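Local coordinates for uncharacterized protein (Bacteroides ovatus, PDB 4IPB) that is of unknown function but belongs to a PepSY-like, putative beta-lactamase-inhibitor-like family and folds as an antiparallel sheet with helices packed against it, at residues F40-W45 against V53-D58; I98-G103 against L113-Q118. One frame throughout, in Å; residues are numbered along the deposited sequence.

Contact 1 of 2, residues F40-W45 against V53-D58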
loop_
_atom_site.group_PDB
_atom_site.type_symbol
_atom_site.label_atom_id
_atom_site.label_comp_id
_atom_site.label_asym_id
_atom_site.label_seq_id
_atom_site.Cartn_x
_atom_site.Cartn_y
_atom_site.Cartn_z
ATOM N N PHE A 40 -3.022 5.387 -11.366
ATOM C CA PHE A 40 -2.350 4.915 -10.148
ATOM C C PHE A 40 -2.088 3.415 -10.175
ATOM O O PHE A 40 -2.933 2.662 -10.654
ATOM C CB PHE A 40 -3.202 5.213 -8.876
ATOM C CG PHE A 40 -3.463 6.680 -8.624
ATOM C CD1 PHE A 40 -2.558 7.446 -7.920
ATOM C CD2 PHE A 40 -4.589 7.294 -9.159
ATOM C CE1 PHE A 40 -2.775 8.808 -7.708
ATOM C CE2 PHE A 40 -4.817 8.652 -8.963
ATOM C CZ PHE A 40 -3.918 9.404 -8.215
ATOM N N THR A 41 -0.936 3.010 -9.677
ATOM C CA THR A 41 -0.636 1.585 -9.508
ATOM C C THR A 41 -1.311 1.042 -8.291
ATOM O O THR A 41 -1.304 1.661 -7.246
ATOM C CB THR A 41 0.861 1.320 -9.421
ATOM O OG1 THR A 41 1.433 1.691 -10.665
ATOM C CG2 THR A 41 1.160 -0.156 -9.173
ATOM N N LYS A 42 -1.933 -0.124 -8.453
ATOM C CA LYS A 42 -2.659 -0.784 -7.395
ATOM C C LYS A 42 -2.220 -2.239 -7.188
ATOM O O LYS A 42 -1.800 -2.912 -8.148
ATOM C CB LYS A 42 -4.137 -0.812 -7.754
ATOM C CG LYS A 42 -4.792 0.536 -8.049
ATOM C CD LYS A 42 -6.099 0.667 -7.353
ATOM C CE LYS A 42 -6.634 2.079 -7.454
ATOM N NZ LYS A 42 -7.019 2.581 -6.118
ATOM N N ASN A 43 -2.263 -2.668 -5.922
ATOM C CA ASN A 43 -2.119 -4.089 -5.560
ATOM C C ASN A 43 -3.320 -4.420 -4.721
ATOM O O ASN A 43 -3.537 -3.845 -3.630
ATOM C CB ASN A 43 -0.814 -4.317 -4.805
ATOM C CG ASN A 43 0.367 -4.199 -5.698
ATOM O OD1 ASN A 43 0.699 -5.155 -6.423
ATOM N ND2 ASN A 43 1.021 -3.056 -5.679
ATOM N N VAL A 44 -4.119 -5.352 -5.242
ATOM C CA VAL A 44 -5.385 -5.687 -4.606
ATOM C C VAL A 44 -5.315 -7.154 -4.212
ATOM O O VAL A 44 -5.077 -8.019 -5.068
ATOM C CB VAL A 44 -6.595 -5.429 -5.551
ATOM C CG1 VAL A 44 -7.945 -5.769 -4.867
ATOM C CG2 VAL A 44 -6.596 -3.985 -6.074
ATOM N N TRP A 45 -5.577 -7.418 -2.941
ATOM C CA TRP A 45 -5.372 -8.726 -2.345
ATOM C C TRP A 45 -6.679 -9.422 -1.957
ATOM O O TRP A 45 -7.632 -8.765 -1.530
ATOM C CB TRP A 45 -4.497 -8.586 -1.099
ATOM C CG TRP A 45 -3.125 -8.153 -1.380
ATOM C CD1 TRP A 45 -2.628 -6.857 -1.543
ATOM C CD2 TRP A 45 -1.971 -9.013 -1.384
ATOM N NE1 TRP A 45 -1.272 -6.918 -1.772
ATOM C CE2 TRP A 45 -0.847 -8.213 -1.645
ATOM C CE3 TRP A 45 -1.806 -10.411 -1.324
ATOM C CZ2 TRP A 45 0.419 -8.756 -1.788
ATOM C CZ3 TRP A 45 -0.576 -10.937 -1.406
ATOM C CH2 TRP A 45 0.552 -10.117 -1.630
ATOM N N VAL A 53 -9.400 -8.567 0.774
ATOM C CA VAL A 53 -8.741 -8.301 2.059
ATOM C C VAL A 53 -8.025 -6.969 2.211
ATOM O O VAL A 53 -7.910 -6.490 3.337
ATOM C CB VAL A 53 -7.904 -9.467 2.524
ATOM C CG1 VAL A 53 -8.823 -10.682 2.734
ATOM C CG2 VAL A 53 -6.730 -9.736 1.648
HETATM N N MSE A 54 -7.504 -6.426 1.126
HETATM C CA MSE A 54 -6.844 -5.065 1.163
HETATM C C MSE A 54 -6.532 -4.577 -0.220
HETATM O O MSE A 54 -6.237 -5.376 -1.142
HETATM C CB MSE A 54 -5.621 -4.995 2.088
HETATM C CG MSE A 54 -4.504 -5.871 1.677
HETATM SE SE MSE A 54 -2.948 -5.628 2.897
HETATM C CE MSE A 54 -1.735 -6.681 1.955
ATOM N N THR A 55 -6.473 -3.237 -0.350
ATOM C CA THR A 55 -5.995 -2.629 -1.535
ATOM C C THR A 55 -4.939 -1.602 -1.149
ATOM O O THR A 55 -5.156 -0.792 -0.234
ATOM C CB THR A 55 -7.149 -1.910 -2.247
ATOM O OG1 THR A 55 -8.075 -2.885 -2.747
ATOM C CG2 THR A 55 -6.627 -1.066 -3.413
ATOM N N LEU A 56 -3.851 -1.628 -1.886
ATOM C CA LEU A 56 -2.751 -0.678 -1.722
ATOM C C LEU A 56 -2.620 0.135 -2.994
ATOM O O LEU A 56 -2.442 -0.424 -4.109
ATOM C CB LEU A 56 -1.466 -1.372 -1.384
ATOM C CG LEU A 56 -1.475 -2.111 -0.073
ATOM C CD1 LEU A 56 -1.985 -3.533 -0.175
ATOM C CD2 LEU A 56 -0.101 -2.124 0.554
ATOM N N THR A 57 -2.719 1.468 -2.864
ATOM C CA THR A 57 -2.653 2.353 -4.002
ATOM C C THR A 57 -1.408 3.237 -3.859
ATOM O O THR A 57 -1.199 3.856 -2.821
ATOM C CB THR A 57 -3.866 3.290 -4.105
ATOM O OG1 THR A 57 -5.092 2.512 -4.164
ATOM C CG2 THR A 57 -3.816 4.169 -5.331
ATOM N N ASP A 58 -0.595 3.258 -4.902
ATOM C CA ASP A 58 0.622 4.038 -4.886
ATOM C C ASP A 58 0.315 5.481 -5.264
ATOM O O ASP A 58 0.109 5.798 -6.446
ATOM C CB ASP A 58 1.584 3.492 -5.937
ATOM C CG ASP A 58 2.018 2.034 -5.671
ATOM O OD1 ASP A 58 1.994 1.581 -4.531
ATOM O OD2 ASP A 58 2.430 1.354 -6.641
HETATM O O HOH W 1 0.944 5.235 -8.892
HETATM O O HOH W 2 0.447 -0.584 -4.449
#
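Leu56 O is gripped twice over: the backbone N of Asn43 donates to it at 2.9 Å, in the carbonyl plane, and an ordered water gives it a second hydrogen bond. That water also donates to Asp58 OD1 at 2.7 Å and accepts from Asn43 ND2, so it ties two polar side chains to the backbone of the beta hairpin formed by strands 40-46 and 52-58. The Asn43 amide is held at its other end as well, since OD1 takes a hydrogen bond from Asn34 on the preceding strand.

On the opposite face of the sheet Lys42 lies alongside Thr57, and its NZ donates to Thr57 OG1 at 2.7 Å. Bends at chi2 (-134°) and chi4 (-130°) lean the rising lysine chain toward the neighbouring strand, which brings NZ to the threonine hydroxyl. Val44 and Thr55 sit next along this face, the valine methyls against the threonine side chain, while Thr55 OG1 is engaged by Trp52 and by a bound glycerol.

Trp45 shares its face with Asn43. The methyl CE of selenomethionine Met54 lies over the five-membered ring, 3.7 Å from its centroid and 12° off the normal, a CH-pi contact; the selenium stands farther off and oblique. Leu56 CD1 approaches Trp45 CD1 obliquely at 3.7 Å. At this end Val53 and Met54 both pair with Trp45, a classic beta bulge: Trp45 N donates to Met54 O, and Val53 N to Trp45 O.

The chemistry thus grades along this face, from a water-linked amide and carboxylate at one end to an apolar cluster, which Phe139 of the C-terminal helix joins through Met54 and Leu56, at the other.

Contact 2 of 2, residues I98-G103 against L113-Q118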
loop_
_atom_site.group_PDB
_atom_site.type_symbol
_atom_site.label_atom_id
_atom_site.label_comp_id
_atom_site.label_asym_id
_atom_site.label_seq_id
_atom_site.Cartn_x
_atom_site.Cartn_y
_atom_site.Cartn_z
ATOM N N ILE A 98 -1.912 5.200 5.889
ATOM C CA ILE A 98 -1.076 5.842 4.917
ATOM C C ILE A 98 0.381 5.523 5.255
ATOM O O ILE A 98 0.841 5.774 6.357
ATOM C CB ILE A 98 -1.267 7.368 4.917
ATOM C CG1 ILE A 98 -2.671 7.778 4.481
ATOM C CG2 ILE A 98 -0.265 7.994 3.935
ATOM C CD1 ILE A 98 -3.694 7.777 5.584
ATOM N N VAL A 99 1.095 4.931 4.312
ATOM C CA VAL A 99 2.478 4.523 4.539
ATOM C C VAL A 99 3.321 5.445 3.702
ATOM O O VAL A 99 3.209 5.479 2.467
ATOM C CB VAL A 99 2.753 3.049 4.194
ATOM C CG1 VAL A 99 4.181 2.734 4.519
ATOM C CG2 VAL A 99 1.831 2.136 4.988
ATOM N N ILE A 100 4.178 6.206 4.377
ATOM C CA ILE A 100 5.116 7.096 3.679
ATOM C C ILE A 100 6.498 6.523 3.852
ATOM O O ILE A 100 6.944 6.331 4.980
ATOM C CB ILE A 100 5.065 8.532 4.214
ATOM C CG1 ILE A 100 3.610 9.032 4.232
ATOM C CG2 ILE A 100 5.996 9.421 3.397
ATOM C CD1 ILE A 100 3.443 10.429 4.816
ATOM N N LYS A 101 7.173 6.226 2.725
ATOM C CA LYS A 101 8.537 5.740 2.761
ATOM C C LYS A 101 9.478 6.910 2.561
ATOM O O LYS A 101 9.388 7.643 1.566
ATOM C CB LYS A 101 8.787 4.681 1.694
ATOM C CG LYS A 101 10.129 4.008 1.827
ATOM C CD LYS A 101 10.308 2.973 0.756
ATOM C CE LYS A 101 11.655 2.310 0.884
ATOM N NZ LYS A 101 12.018 1.558 -0.342
ATOM N N VAL A 102 10.370 7.104 3.534
ATOM C CA VAL A 102 11.294 8.221 3.495
ATOM C C VAL A 102 12.737 7.780 3.582
ATOM O O VAL A 102 13.064 6.671 4.088
ATOM C CB VAL A 102 11.031 9.208 4.635
ATOM C CG1 VAL A 102 9.654 9.809 4.469
ATOM C CG2 VAL A 102 11.141 8.549 5.997
ATOM N N GLY A 103 13.600 8.629 3.029
ATOM C CA GLY A 103 15.047 8.439 3.049
ATOM C C GLY A 103 15.714 9.829 3.132
ATOM O O GLY A 103 15.089 10.862 3.288
ATOM N N LEU A 113 6.769 5.040 7.447
ATOM C CA LEU A 113 6.017 5.788 8.440
ATOM C C LEU A 113 4.573 5.406 8.238
ATOM O O LEU A 113 4.074 5.513 7.147
ATOM C CB LEU A 113 6.201 7.304 8.217
ATOM C CG LEU A 113 7.583 7.853 7.978
ATOM C CD1 LEU A 113 7.540 9.354 7.751
ATOM C CD2 LEU A 113 8.482 7.436 9.095
ATOM N N PHE A 114 3.900 4.921 9.285
ATOM C CA PHE A 114 2.487 4.472 9.252
ATOM C C PHE A 114 1.588 5.497 9.945
ATOM O O PHE A 114 1.618 5.621 11.207
ATOM C CB PHE A 114 2.376 3.133 9.953
ATOM C CG PHE A 114 3.155 2.009 9.260
ATOM C CD1 PHE A 114 4.507 1.900 9.423
ATOM C CD2 PHE A 114 2.477 1.011 8.566
ATOM C CE1 PHE A 114 5.218 0.859 8.820
ATOM C CE2 PHE A 114 3.163 -0.033 7.990
ATOM C CZ PHE A 114 4.560 -0.096 8.090
ATOM N N TYR A 115 0.824 6.227 9.132
ATOM C CA TYR A 115 -0.054 7.267 9.596
ATOM C C TYR A 115 -1.527 6.830 9.521
ATOM O O TYR A 115 -1.942 6.192 8.551
ATOM C CB TYR A 115 0.069 8.554 8.731
ATOM C CG TYR A 115 1.294 9.372 9.034
ATOM C CD1 TYR A 115 1.252 10.325 10.009
ATOM C CD2 TYR A 115 2.480 9.206 8.304
ATOM C CE1 TYR A 115 2.367 11.094 10.315
ATOM C CE2 TYR A 115 3.612 9.965 8.606
ATOM C CZ TYR A 115 3.535 10.902 9.593
ATOM O OH TYR A 115 4.628 11.671 9.933
ATOM N N THR A 116 -2.290 7.301 10.478
ATOM C CA THR A 116 -3.736 7.171 10.407
ATOM C C THR A 116 -4.262 8.303 9.545
ATOM O O THR A 116 -3.601 9.360 9.356
ATOM C CB THR A 116 -4.425 7.240 11.798
ATOM O OG1 THR A 116 -4.403 8.579 12.292
ATOM C CG2 THR A 116 -3.768 6.290 12.827
ATOM N N PRO A 117 -5.495 8.168 9.061
ATOM C CA PRO A 117 -6.150 9.292 8.351
ATOM C C PRO A 117 -6.330 10.559 9.148
ATOM O O PRO A 117 -6.526 11.617 8.542
ATOM C CB PRO A 117 -7.512 8.713 7.965
ATOM C CG PRO A 117 -7.229 7.203 7.894
ATOM C CD PRO A 117 -6.344 6.977 9.073
ATOM N N GLN A 118 -6.294 10.470 10.482
ATOM C CA GLN A 118 -6.346 11.642 11.348
ATOM C C GLN A 118 -4.960 12.246 11.613
ATOM O O GLN A 118 -4.805 13.158 12.425
ATOM C CB GLN A 118 -7.009 11.277 12.670
ATOM C CG GLN A 118 -8.453 10.798 12.559
ATOM C CD GLN A 118 -8.635 9.441 11.875
ATOM O OE1 GLN A 118 -7.862 8.494 12.097
ATOM N NE2 GLN A 118 -9.639 9.352 11.001
#
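Ile100 and the Tyr115 ring cross obliquely, CD1 of the isoleucine lying 3.8 Å from both CD2 and CE2 of the ring. The two residues are diagonal neighbours in an antiparallel beta hairpin made by strands 97-104 and 107-115. With chi2 at 177° the Ile100 chain stands CD1 out from the sheet, and the Tyr115 ring leans along its own strand to meet it. Phe73 of helix 67-75 touches Ile100, Leu113 and Tyr115, so this face is packed under the helix, and Val69 of the same helix meets Ile98.

Leu113 and Val102 cross at about a right angle, with Leu113 CD1 3.9 Å from Val102 CG1. Leu113 also sets its CG 3.4 Å from Ile100 O, covering that carbonyl with hydrocarbon. Toward the end of the strand the CD1 methyl of Ile98 passes the carbonyl of Tyr115 and comes 4.3 Å from Pro117 CG, where the chain has left the strand for a turn. Thr116 OG1 accepts from Ile120 N across that turn, and takes a weak bond from Gln118 N.

The other face carries Val99 and Phe114, side by side and pointing the same way. Val99 CG2 meets the ring obliquely, 3.8 Å from Phe114 CD2, and Lys123 of the next strand adds a cation-pi contact to the same phenylalanine.

Backbone pairing is regular: Ile98 exchanges two hydrogen bonds with Tyr115, and Ile100 two with Leu113. Val99 and Phe114 form the non-hydrogen-bonded pair between them; the CA-H of Val99 points at the carbonyl of Leu113, the residue before Phe114, with CA and O 3.2 Å apart.

In the fold
Contacts 1 and 2 are two antiparallel hairpins of one continuous sheet, their centres about 15 Å apart and their nearest atoms about 6 Å. They do not touch: strand 82-90 runs between them, bonded through its backbone to strand 52-58 on one side and strand 97-104 on the other. Contact 1, nearer the centre of the chain, is nevertheless only partly buried and mixes water-mediated and lysine-threonine bonds with an apolar cluster round one tryptophan. Contact 2 is buried and relies on aliphatic and aromatic packing beside its backbone bonds. Different helices cover them, 136-139 over the Trp45 end of contact 1 and 67-75 over the Ile100 face of contact 2.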